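Local coordinates for putative transcriptional regulator (Clostridium difficile, PDB 3QI7), which is of unknown function but, with its periplasmic-binding-protein-like fold, probably binds a small ligand such as a sugar, and has been named a putative transcriptional regulator or lipoprotein, at residues Asp11-Ala16 / Thr53-Thr58; Asn30-Met35 / Gln57-Val62; Ala158-Ala163 / Ile227-Val232; Asn195-Asn200 / Lys209-Glu214. All blocks are in the same frame, centred on the assembly; numbering follows the deposited sequence. Where two conformers were deposited one is given.

Overall arrangement
The four contacts fall into two pairs on opposite sides of the chain's centre. Contacts 1 and 2 share strand 57-63: contact 1 joins it to strand 13-19 and contact 2 packs helix 26-42 on it. Contacts 3 and 4 belong to the three-stranded parallel sheet, whose middle strand pairs with strand 228-231 in contact 3, while contact 4 sets helix 203-223 against the end of strand 191-196. Contact 3 is wholly buried, whereas the others reach the surface. Contacts 1 and 3 pair backbones, contact 3 with apolar and aromatic side chains on both faces. Contact 2 adds a histidine-carboxylate bond to apolar packing, and contact 4 has no hydrogen bond, relying mainly on one aromatic ring.

Contact 1. Residues Asp11-Ala16 / Thr53-Thr58; sequences DDFKVA and TKVKQT
Asp-12 and Lys-56 run alongside each other in the same direction, just ahead of the paired strands. Followed outward, Asp-12 CB sits 3.6 Å from Lys-56 O, and CG rests against Lys-56 CB. OD1 accepts a hydrogen bond from Lys-56 N at 2.9 Å, the donor arriving well above the carboxylate plane, 60° out of it. OD2 ends 3.9 Å from Lys-56 CD, beside the aliphatic part of the lysine. The first torsion of Asp-12 (chi1 -65°) sets the carboxylate beside its own backbone N, from where it reaches across to the lysine. No salt bridge follows, since Asp-12 OD2 and Lys-56 NZ stay 6.1 Å apart. Beyond this pair a regular parallel bridge begins: Phe-13 N donates to Lys-56 O, Thr-58 N to Phe-13 O (3.2 Å), and Val-15 N to Thr-58 O (2.9 Å). Strands 13-19 and 57-63, with helix 26-42 between them in sequence, form a beta-alpha-beta crossover of the larger, mixed sheet in this periplasmic-binding-protein-like fold. On the face carrying Phe-13 and Gln-57, the glutamine CB stands over the phenyl face, 4.0 Å from its centroid in a CH-pi contact, and its CG meets Phe-13 CZ at 3.6 Å. Val-55 CG1 comes to the edge of the same ring. Helix 306-324 also covers Phe-13, and its Lys-323 NZ hydrogen-bonds Gln-57 OE1.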
# COMPACT_ATOMS: atom_id res chain seq x y z
N ASP A 11 -23.48 19.63 -10.33
CA ASP A 11 -22.81 19.72 -11.63
C ASP A 11 -21.93 18.50 -11.91
O ASP A 11 -21.36 17.90 -10.99
CB ASP A 11 -21.90 20.96 -11.71
CG ASP A 11 -22.67 22.29 -11.75
OD1 ASP A 11 -23.85 22.31 -12.15
OD2 ASP A 11 -22.06 23.31 -11.39
N ASP A 12 -21.80 18.15 -13.17
CA ASP A 12 -20.83 17.14 -13.57
C ASP A 12 -19.44 17.61 -13.10
O ASP A 12 -19.16 18.81 -13.09
CB ASP A 12 -20.88 16.93 -15.08
CG ASP A 12 -22.22 16.35 -15.55
OD1 ASP A 12 -23.00 15.81 -14.71
OD2 ASP A 12 -22.47 16.43 -16.76
N PHE A 13 -18.60 16.68 -12.67
CA PHE A 13 -17.38 17.10 -11.99
C PHE A 13 -16.17 16.28 -12.36
O PHE A 13 -16.29 15.23 -12.99
CB PHE A 13 -17.61 17.14 -10.47
CG PHE A 13 -17.91 15.81 -9.85
CD1 PHE A 13 -19.21 15.29 -9.86
CD2 PHE A 13 -16.90 15.07 -9.23
CE1 PHE A 13 -19.50 14.07 -9.27
CE2 PHE A 13 -17.18 13.84 -8.63
CZ PHE A 13 -18.49 13.34 -8.65
N LYS A 14 -15.00 16.79 -12.02
CA LYS A 14 -13.74 16.03 -12.17
C LYS A 14 -13.12 15.72 -10.80
O LYS A 14 -13.17 16.54 -9.86
CB LYS A 14 -12.74 16.80 -13.04
CG LYS A 14 -13.20 17.12 -14.47
CD LYS A 14 -12.07 17.80 -15.24
CE LYS A 14 -12.47 18.16 -16.68
NZ LYS A 14 -11.75 19.39 -17.11
N VAL A 15 -12.59 14.51 -10.68
CA VAL A 15 -11.73 14.13 -9.57
C VAL A 15 -10.31 14.07 -10.11
O VAL A 15 -9.97 13.21 -10.92
CB VAL A 15 -12.14 12.77 -8.98
CG1 VAL A 15 -11.21 12.38 -7.81
CG2 VAL A 15 -13.61 12.81 -8.48
N ALA A 16 -9.48 15.01 -9.69
CA ALA A 16 -8.10 15.03 -10.15
C ALA A 16 -7.30 14.08 -9.28
O ALA A 16 -7.47 14.08 -8.06
CB ALA A 16 -7.52 16.46 -10.08
N THR A 53 -31.62 10.41 -13.98
CA THR A 53 -30.42 10.92 -14.62
C THR A 53 -29.25 10.90 -13.64
O THR A 53 -29.35 11.37 -12.50
CB THR A 53 -30.57 12.36 -15.18
OG1 THR A 53 -31.50 12.35 -16.26
CG2 THR A 53 -29.24 12.89 -15.71
N LYS A 54 -28.14 10.36 -14.13
CA LYS A 54 -26.90 10.23 -13.39
C LYS A 54 -26.09 11.51 -13.52
O LYS A 54 -26.02 12.11 -14.60
CB LYS A 54 -26.08 9.07 -13.95
CG LYS A 54 -26.49 7.68 -13.46
CD LYS A 54 -26.13 6.60 -14.51
CE LYS A 54 -25.45 5.36 -13.93
NZ LYS A 54 -23.98 5.26 -14.30
N VAL A 55 -25.46 11.92 -12.42
CA VAL A 55 -24.43 12.94 -12.46
C VAL A 55 -23.20 12.29 -13.11
O VAL A 55 -22.99 11.09 -12.95
CB VAL A 55 -24.08 13.43 -11.05
CG1 VAL A 55 -23.04 14.53 -11.12
CG2 VAL A 55 -25.35 13.91 -10.30
N LYS A 56 -22.41 13.06 -13.85
CA LYS A 56 -21.23 12.50 -14.52
C LYS A 56 -19.95 12.87 -13.80
O LYS A 56 -19.77 14.01 -13.34
CB LYS A 56 -21.16 12.97 -15.98
CG LYS A 56 -22.15 12.24 -16.93
CD LYS A 56 -22.21 12.89 -18.31
CE LYS A 56 -23.49 12.50 -19.07
NZ LYS A 56 -23.57 11.04 -19.38
N GLN A 57 -19.06 11.89 -13.68
CA GLN A 57 -17.76 12.11 -13.06
C GLN A 57 -16.67 11.54 -13.96
O GLN A 57 -16.85 10.46 -14.55
CB GLN A 57 -17.67 11.45 -11.67
CG GLN A 57 -18.95 10.79 -11.14
CD GLN A 57 -19.08 9.32 -11.48
OE1 GLN A 57 -19.58 8.54 -10.68
NE2 GLN A 57 -18.64 8.92 -12.67
N THR A 58 -15.56 12.25 -14.06
CA THR A 58 -14.37 11.75 -14.77
C THR A 58 -13.13 11.96 -13.89
O THR A 58 -13.12 12.79 -12.98
CB THR A 58 -14.10 12.48 -16.16
OG1 THR A 58 -14.07 13.89 -15.97
CG2 THR A 58 -15.15 12.13 -17.24

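Contact 2. Residues Asn30-Met35 / Gln57-Val62; sequences NMVEEM and QTIKHV
His-61 meets two residues of helix 26-42 in different ways, one at its edge and one over its face. Its ND1 donates to Glu-33 OE2 at 2.7 Å in a nearly straight bond (164°), using the anti lone pair of that oxygen. The oxygen lies almost in the imidazole plane, and the carboxylate itself is nearly coplanar with the ring. Val-32 CG1 stands over the centre of the ring, 3.7 Å from its centroid, in a CH-pi contact. The imidazole reaches the helix because its CG is anti to the backbone N (chi1 -167°). With NE2 hydrogen-bonded to Thr-19 OG1, both ring nitrogens are held and the rotation of the ring is fixed; the carboxylate would probably favour a proton on ND1. This is the helix of a beta-alpha-beta crossover lying on its sheet: the axis of 30-35 runs roughly antiparallel to that of 57-62 (154°), 8.9 Å away at closest approach. Two residues earlier on the strand, Ile-59 supplies the apolar half. Its CG2 touches Val-32 CG1 at 4.0 Å, while CD1 presses on CB of selenomethionine Met-35 at a tight 3.4 Å. The end of the Met-35 side chain leads away to helix 306-324.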
# COMPACT_ATOMS: atom_id res chain seq x y z
N ASN A 30 -1.25 2.92 -13.23
CA ASN A 30 -2.19 2.07 -13.93
C ASN A 30 -3.53 1.89 -13.21
O ASN A 30 -4.55 1.75 -13.89
CB ASN A 30 -1.56 0.73 -14.31
CG ASN A 30 -0.58 0.84 -15.47
OD1 ASN A 30 -0.53 1.85 -16.18
ND2 ASN A 30 0.20 -0.22 -15.70
N MSE A 31 -3.56 1.89 -11.87
CA MSE A 31 -4.84 1.83 -11.16
C MSE A 31 -5.69 3.07 -11.47
O MSE A 31 -6.89 2.94 -11.77
CB MSE A 31 -4.65 1.66 -9.65
CG MSE A 31 -5.94 1.84 -8.80
SE MSE A 31 -7.42 0.68 -9.35
CE MSE A 31 -6.44 -1.02 -9.32
N VAL A 32 -5.09 4.26 -11.39
CA VAL A 32 -5.78 5.50 -11.76
C VAL A 32 -6.32 5.44 -13.20
O VAL A 32 -7.47 5.82 -13.48
CB VAL A 32 -4.85 6.73 -11.56
CG1 VAL A 32 -5.48 7.98 -12.07
CG2 VAL A 32 -4.49 6.90 -10.06
N GLU A 33 -5.51 4.91 -14.12
CA GLU A 33 -5.95 4.80 -15.51
C GLU A 33 -7.13 3.87 -15.64
O GLU A 33 -8.05 4.15 -16.43
CB GLU A 33 -4.80 4.34 -16.43
CG GLU A 33 -3.79 5.45 -16.73
CD GLU A 33 -4.44 6.69 -17.37
OE1 GLU A 33 -5.09 6.54 -18.44
OE2 GLU A 33 -4.33 7.80 -16.79
N GLU A 34 -7.10 2.77 -14.88
CA GLU A 34 -8.17 1.81 -14.84
C GLU A 34 -9.45 2.45 -14.32
O GLU A 34 -10.52 2.27 -14.90
CB GLU A 34 -7.78 0.60 -13.99
CG GLU A 34 -8.81 -0.48 -13.98
CD GLU A 34 -8.25 -1.79 -13.44
OE1 GLU A 34 -7.52 -2.47 -14.20
OE2 GLU A 34 -8.56 -2.14 -12.28
N MSE A 35 -9.33 3.22 -13.26
CA MSE A 35 -10.52 3.87 -12.70
C MSE A 35 -11.09 4.92 -13.65
O MSE A 35 -12.30 5.09 -13.74
CB MSE A 35 -10.18 4.50 -11.36
CG MSE A 35 -9.66 3.52 -10.29
SE MSE A 35 -11.13 2.80 -9.25
CE MSE A 35 -11.66 4.37 -8.27
N GLN A 57 -19.06 11.89 -13.68
CA GLN A 57 -17.76 12.11 -13.06
C GLN A 57 -16.67 11.54 -13.96
O GLN A 57 -16.85 10.46 -14.55
CB GLN A 57 -17.67 11.45 -11.67
CG GLN A 57 -18.95 10.79 -11.14
CD GLN A 57 -19.08 9.32 -11.48
OE1 GLN A 57 -19.58 8.54 -10.68
NE2 GLN A 57 -18.64 8.92 -12.67
N THR A 58 -15.56 12.25 -14.06
CA THR A 58 -14.37 11.75 -14.77
C THR A 58 -13.13 11.96 -13.89
O THR A 58 -13.12 12.79 -12.98
CB THR A 58 -14.10 12.48 -16.16
OG1 THR A 58 -14.07 13.89 -15.97
CG2 THR A 58 -15.15 12.13 -17.24
N ILE A 59 -12.09 11.22 -14.19
CA ILE A 59 -10.85 11.35 -13.49
C ILE A 59 -9.90 12.16 -14.35
O ILE A 59 -9.78 11.91 -15.56
CB ILE A 59 -10.24 9.97 -13.17
CG1 ILE A 59 -11.03 9.34 -12.01
CG2 ILE A 59 -8.77 10.10 -12.81
CD1 ILE A 59 -10.85 7.83 -11.87
N LYS A 60 -9.27 13.17 -13.76
CA LYS A 60 -8.19 13.88 -14.41
C LYS A 60 -6.87 13.42 -13.82
O LYS A 60 -6.49 13.83 -12.70
CB LYS A 60 -8.33 15.40 -14.25
CG LYS A 60 -7.25 16.22 -14.99
CD LYS A 60 -7.65 17.70 -15.04
CE LYS A 60 -6.91 18.48 -16.14
NZ LYS A 60 -5.64 18.99 -15.60
N HIS A 61 -6.16 12.60 -14.58
CA HIS A 61 -4.87 12.08 -14.14
C HIS A 61 -3.72 13.08 -14.36
O HIS A 61 -3.33 13.37 -15.48
CB HIS A 61 -4.57 10.75 -14.83
CG HIS A 61 -3.42 10.00 -14.23
ND1 HIS A 61 -2.96 8.81 -14.75
CD2 HIS A 61 -2.64 10.26 -13.15
CE1 HIS A 61 -1.96 8.36 -14.01
NE2 HIS A 61 -1.73 9.23 -13.05
N VAL A 62 -3.17 13.57 -13.26
CA VAL A 62 -2.07 14.53 -13.27
C VAL A 62 -0.77 13.80 -12.94
O VAL A 62 -0.69 13.11 -11.90
CB VAL A 62 -2.30 15.62 -12.21
CG1 VAL A 62 -1.13 16.63 -12.19
CG2 VAL A 62 -3.63 16.33 -12.43

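Contact 3. Residues Ala158-Ala163 / Ile227-Val232; sequences AFIHYA and INVFGV
Tyr-162 and Val-229 meet on one face of the paired strands, where Val-229 CG1 comes to the edge of the phenol ring in its plane, 3.6 Å from CE2. Beside them Ile-160 CG1 touches Ile-227 CD1 at 4.2 Å and, more loosely, Val-229 CG2. On the other face, Phe-159 and Phe-230 project alongside each other, with Phe-159 CZ 3.7 Å from Phe-230 CB. His-161 continues this row: His-161 CD2 lies 3.8 Å from Phe-230 CD2, at the edge of that ring, the two planes oblique at 45°. Phe-159, His-161 and Phe-230 all hold CG anti to the backbone N (chi1 of Phe-230 178°), which lets the three rings extend in one direction. The strands are the middle and one outer member of a three-stranded parallel sheet of order 2-1-3, an alpha/beta core in keeping with the periplasmic-binding-protein clan. Helix 140-153 touches the Phe-230 face, and helix 203-223 the Tyr-162 face. Between the faces the main chains exchange four hydrogen bonds: Asn-228 N to Ala-158 O, Ile-160 N to Asn-228 O (2.8 Å), Phe-230 N to Ile-160 O, and Tyr-162 N to Phe-230 O (3.0 Å). Toward the end of the pairing Tyr-162 O is buried without a polar partner, with Val-232 CG1 3.3 Å away. At the polar margins, Asn-228 brings ND2 obliquely to the Phe-159 ring and bonds Ala-252 N through OD1, while Tyr-162 OH hydrogen-bonds Asp-215 of helix 203-223.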
# COMPACT_ATOMS: atom_id res chain seq x y z
N ALA A 158 9.12 -19.43 15.32
CA ALA A 158 10.08 -18.31 15.43
C ALA A 158 9.72 -17.32 14.31
O ALA A 158 9.06 -17.70 13.34
CB ALA A 158 11.56 -18.81 15.30
N PHE A 159 10.14 -16.07 14.47
CA PHE A 159 10.02 -15.04 13.44
C PHE A 159 11.43 -14.53 13.14
O PHE A 159 12.09 -13.98 14.03
CB PHE A 159 9.16 -13.89 13.96
CG PHE A 159 8.82 -12.84 12.94
CD1 PHE A 159 9.79 -11.93 12.45
CD2 PHE A 159 7.49 -12.67 12.53
CE1 PHE A 159 9.42 -10.96 11.56
CE2 PHE A 159 7.15 -11.70 11.60
CZ PHE A 159 8.11 -10.85 11.14
N ILE A 160 11.89 -14.73 11.90
CA ILE A 160 13.23 -14.25 11.47
C ILE A 160 13.03 -12.93 10.69
O ILE A 160 12.27 -12.89 9.73
CB ILE A 160 13.99 -15.30 10.61
CG1 ILE A 160 13.77 -16.73 11.13
CG2 ILE A 160 15.52 -15.00 10.59
CD1 ILE A 160 14.18 -17.03 12.62
N HIS A 161 13.67 -11.83 11.15
CA HIS A 161 13.62 -10.51 10.51
C HIS A 161 14.97 -10.16 9.89
O HIS A 161 15.99 -10.19 10.59
CB HIS A 161 13.29 -9.46 11.57
CG HIS A 161 13.09 -8.08 11.03
ND1 HIS A 161 14.15 -7.23 10.71
CD2 HIS A 161 11.96 -7.37 10.81
CE1 HIS A 161 13.66 -6.08 10.29
NE2 HIS A 161 12.34 -6.14 10.33
N TYR A 162 14.97 -9.89 8.57
CA TYR A 162 16.18 -9.60 7.79
C TYR A 162 16.12 -8.16 7.25
O TYR A 162 15.15 -7.78 6.61
CB TYR A 162 16.30 -10.58 6.59
CG TYR A 162 16.66 -11.99 6.94
CD1 TYR A 162 17.92 -12.32 7.36
CD2 TYR A 162 15.72 -13.03 6.80
CE1 TYR A 162 18.24 -13.62 7.69
CE2 TYR A 162 16.04 -14.32 7.11
CZ TYR A 162 17.31 -14.63 7.55
OH TYR A 162 17.63 -15.93 7.85
N ALA A 163 17.19 -7.40 7.47
CA ALA A 163 17.33 -5.99 7.09
C ALA A 163 18.79 -5.61 7.31
O ALA A 163 19.41 -6.10 8.26
CB ALA A 163 16.47 -5.10 8.00
N ILE A 227 8.67 -21.79 10.88
CA ILE A 227 9.09 -20.44 11.25
C ILE A 227 8.59 -19.50 10.18
O ILE A 227 8.40 -19.92 9.03
CB ILE A 227 10.64 -20.34 11.38
CG1 ILE A 227 11.35 -20.59 10.03
CG2 ILE A 227 11.12 -21.35 12.45
CD1 ILE A 227 12.92 -20.69 10.08
N ASN A 228 8.37 -18.25 10.55
CA ASN A 228 8.08 -17.19 9.58
C ASN A 228 9.33 -16.43 9.22
O ASN A 228 10.09 -15.99 10.10
CB ASN A 228 7.05 -16.19 10.11
CG ASN A 228 6.60 -15.21 9.03
OD1 ASN A 228 5.95 -15.61 8.09
ND2 ASN A 228 7.01 -13.93 9.14
N VAL A 229 9.54 -16.22 7.91
CA VAL A 229 10.71 -15.46 7.47
C VAL A 229 10.22 -14.16 6.80
O VAL A 229 9.30 -14.16 5.97
CB VAL A 229 11.60 -16.29 6.52
CG1 VAL A 229 12.78 -15.42 5.94
CG2 VAL A 229 12.13 -17.55 7.21
N PHE A 230 10.84 -13.05 7.17
CA PHE A 230 10.42 -11.76 6.67
C PHE A 230 11.59 -10.90 6.28
O PHE A 230 12.55 -10.80 7.05
CB PHE A 230 9.66 -11.04 7.77
CG PHE A 230 9.20 -9.65 7.40
CD1 PHE A 230 8.14 -9.47 6.52
CD2 PHE A 230 9.79 -8.53 7.96
CE1 PHE A 230 7.66 -8.20 6.21
CE2 PHE A 230 9.34 -7.26 7.61
CZ PHE A 230 8.28 -7.10 6.74
N GLY A 231 11.48 -10.23 5.13
CA GLY A 231 12.48 -9.25 4.68
C GLY A 231 11.85 -7.91 4.34
O GLY A 231 10.60 -7.77 4.32
N VAL A 232 12.70 -6.93 4.06
CA VAL A 232 12.25 -5.53 4.06
C VAL A 232 12.23 -4.86 2.70
O VAL A 232 11.85 -3.70 2.61
CB VAL A 232 13.01 -4.69 5.12
CG1 VAL A 232 12.92 -5.31 6.52
CG2 VAL A 232 14.48 -4.46 4.71

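Contact 4. Residues Asn195-Asn200 / Lys209-Glu214; sequences NTPNIN and KQFLNE
Phe-211 and Pro-197 make the main touch between helix 203-223 and the chain leaving strand 191-196. Pro-197 CD stands over one face of the phenyl ring, displaced from the ring centre, 4.0 Å from the centroid and 23° off the normal, a CH-pi contact; its closest ring atom is Phe-211 CG, at 3.7 Å. The far end of the same ring lies by the main chain, where Asn-195 O approaches Phe-211 CZ to 3.2 Å from an oblique direction. With chi1 at 179°, Phe-211 extends away from its own backbone N toward the strand end. Thr-196, between these two neighbours, stands roughly perpendicular to the phenylalanine, its CG2 4.1 Å from Phe-211 CE1. The same methyl meets Leu-212 CD2 at 3.9 Å. No hydrogen bond links the two segments, so apolar and ring contacts join them. Strand 191-196, the following loop and helix 203-223 are successive parts of a beta-alpha-beta arrangement: the helix leads on to strand 228-231, which lies beyond strand 159-164 in the three-stranded parallel sheet. In the next shell, Thr-196 N probably hydrogen-bonds Ala-163 O, tying the strand end to the middle strand. Leu-212 CD2 also packs on Tyr-162 CG of the middle strand. The loop is fastened by Asn-198, whose OD1 accepts from Asp-166 N, and by Asn-200 N, which bonds Asp-204 OD2 of helix 203-223.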
# COMPACT_ATOMS: atom_id res chain seq x y z
N ASN A 195 21.08 -9.08 10.78
CA ASN A 195 21.63 -8.03 9.93
C ASN A 195 22.22 -8.58 8.64
O ASN A 195 23.17 -9.40 8.65
CB ASN A 195 22.70 -7.21 10.66
CG ASN A 195 22.13 -6.29 11.77
OD1 ASN A 195 20.91 -6.16 11.97
ND2 ASN A 195 23.04 -5.64 12.51
N THR A 196 21.64 -8.11 7.54
CA THR A 196 22.08 -8.42 6.18
C THR A 196 23.10 -7.35 5.71
O THR A 196 23.08 -6.21 6.21
CB THR A 196 20.88 -8.43 5.19
OG1 THR A 196 20.21 -7.16 5.22
CG2 THR A 196 19.87 -9.49 5.57
N PRO A 197 23.99 -7.71 4.76
CA PRO A 197 24.96 -6.75 4.22
C PRO A 197 24.29 -5.52 3.59
O PRO A 197 23.29 -5.65 2.87
CB PRO A 197 25.72 -7.55 3.16
CG PRO A 197 25.56 -8.98 3.57
CD PRO A 197 24.20 -9.07 4.23
N ASN A 198 24.85 -4.35 3.86
CA ASN A 198 24.43 -3.11 3.23
C ASN A 198 24.59 -3.21 1.72
O ASN A 198 25.57 -3.75 1.23
CB ASN A 198 25.27 -1.92 3.72
CG ASN A 198 24.88 -1.47 5.10
OD1 ASN A 198 23.75 -1.61 5.52
ND2 ASN A 198 25.83 -0.90 5.80
N ILE A 199 23.61 -2.69 1.00
CA ILE A 199 23.65 -2.70 -0.45
C ILE A 199 24.13 -1.33 -0.89
O ILE A 199 23.37 -0.36 -0.86
CB ILE A 199 22.29 -3.04 -1.05
CG1 ILE A 199 21.86 -4.44 -0.55
CG2 ILE A 199 22.35 -2.98 -2.59
CD1 ILE A 199 20.53 -4.95 -1.09
N ASN A 200 25.41 -1.22 -1.23
CA ASN A 200 25.95 0.05 -1.70
C ASN A 200 26.13 0.10 -3.22
O ASN A 200 26.07 1.17 -3.82
CB ASN A 200 27.26 0.35 -0.98
CG ASN A 200 27.05 0.61 0.51
OD1 ASN A 200 27.71 -0.00 1.36
ND2 ASN A 200 26.11 1.49 0.83
N LYS A 209 21.88 -12.01 -1.41
CA LYS A 209 21.30 -13.29 -1.80
C LYS A 209 22.02 -14.49 -1.18
O LYS A 209 21.39 -15.36 -0.59
CB LYS A 209 21.29 -13.43 -3.32
CG LYS A 209 20.70 -14.74 -3.80
CD LYS A 209 20.80 -14.88 -5.30
CE LYS A 209 19.69 -14.15 -6.03
NZ LYS A 209 19.87 -14.40 -7.50
N GLN A 210 23.35 -14.54 -1.29
CA GLN A 210 24.12 -15.65 -0.69
C GLN A 210 23.99 -15.67 0.82
O GLN A 210 23.85 -16.73 1.43
CB GLN A 210 25.60 -15.62 -1.08
CG GLN A 210 25.83 -15.93 -2.55
CD GLN A 210 27.23 -16.44 -2.87
OE1 GLN A 210 27.86 -16.00 -3.85
NE2 GLN A 210 27.72 -17.39 -2.06
N PHE A 211 24.04 -14.49 1.42
CA PHE A 211 23.91 -14.38 2.86
C PHE A 211 22.55 -14.94 3.32
O PHE A 211 22.47 -15.76 4.29
CB PHE A 211 24.07 -12.91 3.30
CG PHE A 211 23.91 -12.72 4.79
CD1 PHE A 211 22.66 -12.53 5.34
CD2 PHE A 211 25.02 -12.75 5.64
CE1 PHE A 211 22.50 -12.38 6.71
CE2 PHE A 211 24.87 -12.59 7.01
CZ PHE A 211 23.62 -12.42 7.54
N LEU A 212 21.49 -14.49 2.65
CA LEU A 212 20.13 -14.91 3.01
C LEU A 212 19.96 -16.42 2.86
O LEU A 212 19.47 -17.08 3.79
CB LEU A 212 19.05 -14.16 2.25
CG LEU A 212 18.79 -12.71 2.63
CD1 LEU A 212 17.96 -12.08 1.51
CD2 LEU A 212 18.09 -12.59 4.00
N ASN A 213 20.39 -16.97 1.73
CA ASN A 213 20.24 -18.39 1.52
C ASN A 213 20.91 -19.21 2.60
O ASN A 213 20.31 -20.18 3.13
CB ASN A 213 20.69 -18.77 0.10
CG ASN A 213 19.64 -18.39 -0.94
OD1 ASN A 213 18.44 -18.55 -0.70
ND2 ASN A 213 20.08 -17.88 -2.08
N GLU A 214 22.13 -18.84 2.97
CA GLU A 214 22.85 -19.58 3.99
C GLU A 214 22.22 -19.40 5.37
O GLU A 214 22.09 -20.38 6.10
CB GLU A 214 24.33 -19.22 4.01
CG GLU A 214 25.02 -19.60 2.72
CD GLU A 214 24.93 -21.09 2.42
OE1 GLU A 214 25.20 -21.91 3.33
OE2 GLU A 214 24.59 -21.44 1.26